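Local coordinates for disulfide bond forming protein (DsbF) (Mycobacterium tuberculosis, PDB 3IOS) that probably catalyses the oxidation of reduced, unfolded secreted proteins to form disulfide bonds, as a thioredoxin-fold oxidoreductase, at residues L20-K25 and A109-T114. Residues are numbered along the deposited sequence; the frame is centred on the assembly and turned at random.
Sequences LQFSAK and ANFGVT
Phe22 and Asn110 bring the two backbones closest, their CA atoms 7.5 Å apart, where the chain entering strand 23-25 passes the C-terminal end of helix 106-110. The contact joins the segment leading into the N-terminal antiparallel hairpin of this thioredoxin-fold domain to the C-terminal end of the helix that precedes strand 118-122 of the central sheet. That helix ends in a Schellman motif, with Gly112 at positive phi as the C-prime residue, and the chain then turns away from the hairpin. Phe22 carries most of the contact from its side, its ring extending to the buried Phe111. The two ring planes are inclined at 75°, with centroids 5.6 Å apart, and CE2 of Phe22 comes to 3.5 Å from Phe111 CE2, at the edge of the Phe111 ring and near its plane. Both rings also touch Leu44 of strand 42-47 in the central sheet. With CG anti to the backbone N (chi1 -179°), Asn110 extends toward Phe22. Its ND2 also lies 3.4 Å above the plane of the Phe111 ring, offset toward the rim. The same nitrogen is hydrogen-bonded to Gln19 O and approaches the Phe22 ring obliquely, 3.5 Å from Phe22 CD2.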
# COMPACT_ATOMS: atom_id res chain seq x y z
N LEU A 20 -5.66 -6.92 -9.76
CA LEU A 20 -4.26 -6.58 -9.99
C LEU A 20 -4.02 -5.98 -11.36
O LEU A 20 -2.89 -5.64 -11.71
CB LEU A 20 -3.39 -7.83 -9.82
CG LEU A 20 -3.36 -8.42 -8.40
CD1 LEU A 20 -2.38 -9.59 -8.36
CD2 LEU A 20 -2.94 -7.35 -7.41
N GLN A 21 -5.07 -5.84 -12.15
CA GLN A 21 -4.92 -5.28 -13.48
C GLN A 21 -4.96 -3.77 -13.48
O GLN A 21 -5.98 -3.15 -13.81
CB GLN A 21 -5.99 -5.86 -14.41
CG GLN A 21 -5.83 -7.36 -14.62
CD GLN A 21 -6.82 -7.93 -15.61
OE1 GLN A 21 -8.02 -8.04 -15.33
NE2 GLN A 21 -6.33 -8.29 -16.79
N PHE A 22 -3.84 -3.17 -13.09
CA PHE A 22 -3.70 -1.72 -13.04
C PHE A 22 -2.23 -1.36 -13.14
O PHE A 22 -1.36 -2.18 -12.88
CB PHE A 22 -4.30 -1.19 -11.72
CG PHE A 22 -3.48 -1.51 -10.49
CD1 PHE A 22 -2.39 -0.72 -10.13
CD2 PHE A 22 -3.81 -2.61 -9.70
CE1 PHE A 22 -1.64 -1.02 -9.00
CE2 PHE A 22 -3.06 -2.91 -8.56
CZ PHE A 22 -1.97 -2.11 -8.21
N SER A 23 -1.96 -0.13 -13.56
CA SER A 23 -0.59 0.34 -13.68
C SER A 23 -0.53 1.66 -12.91
O SER A 23 -1.56 2.25 -12.61
CB SER A 23 -0.21 0.55 -15.14
OG SER A 23 -1.12 1.43 -15.78
N ALA A 24 0.68 2.11 -12.60
CA ALA A 24 0.84 3.35 -11.87
C ALA A 24 2.28 3.83 -11.93
O ALA A 24 3.15 3.15 -12.48
CB ALA A 24 0.41 3.16 -10.41
N LYS A 25 2.54 5.01 -11.37
CA LYS A 25 3.88 5.57 -11.34
C LYS A 25 4.33 5.67 -9.89
O LYS A 25 3.55 6.07 -9.03
CB LYS A 25 3.90 6.97 -11.97
CG LYS A 25 3.98 7.01 -13.49
CD LYS A 25 5.39 6.68 -13.98
CE LYS A 25 5.52 6.87 -15.49
NZ LYS A 25 6.89 6.51 -15.97
N ALA A 109 -9.48 3.59 -6.83
CA ALA A 109 -10.74 3.19 -7.44
C ALA A 109 -10.75 1.69 -7.74
O ALA A 109 -11.76 1.01 -7.53
CB ALA A 109 -10.96 3.97 -8.73
N ASN A 110 -9.62 1.19 -8.21
CA ASN A 110 -9.49 -0.22 -8.54
C ASN A 110 -9.73 -1.14 -7.35
O ASN A 110 -10.14 -2.29 -7.53
CB ASN A 110 -8.09 -0.49 -9.10
CG ASN A 110 -7.90 -1.93 -9.48
OD1 ASN A 110 -8.43 -2.39 -10.47
ND2 ASN A 110 -7.15 -2.66 -8.67
N PHE A 111 -9.50 -0.65 -6.14
CA PHE A 111 -9.69 -1.45 -4.94
C PHE A 111 -10.91 -1.03 -4.14
O PHE A 111 -11.14 -1.50 -3.03
CB PHE A 111 -8.44 -1.38 -4.06
CG PHE A 111 -7.28 -2.17 -4.58
CD1 PHE A 111 -7.16 -3.53 -4.29
CD2 PHE A 111 -6.31 -1.57 -5.37
CE1 PHE A 111 -6.10 -4.28 -4.78
CE2 PHE A 111 -5.23 -2.31 -5.87
CZ PHE A 111 -5.13 -3.67 -5.57
N GLY A 112 -11.71 -0.14 -4.72
CA GLY A 112 -12.90 0.33 -4.05
C GLY A 112 -12.61 1.14 -2.80
O GLY A 112 -13.41 1.17 -1.86
N VAL A 113 -11.44 1.78 -2.76
CA VAL A 113 -11.06 2.58 -1.61
C VAL A 113 -11.42 4.04 -1.85
O VAL A 113 -10.96 4.66 -2.81
CB VAL A 113 -9.54 2.47 -1.32
CG1 VAL A 113 -9.16 3.41 -0.17
CG2 VAL A 113 -9.18 1.04 -0.96
N THR A 114 -12.26 4.59 -0.98
CA THR A 114 -12.68 5.97 -1.10
C THR A 114 -12.14 6.80 0.05
O THR A 114 -12.05 8.03 -0.04
CB THR A 114 -14.22 6.09 -1.13
OG1 THR A 114 -14.77 5.41 0.00
CG2 THR A 114 -14.77 5.46 -2.40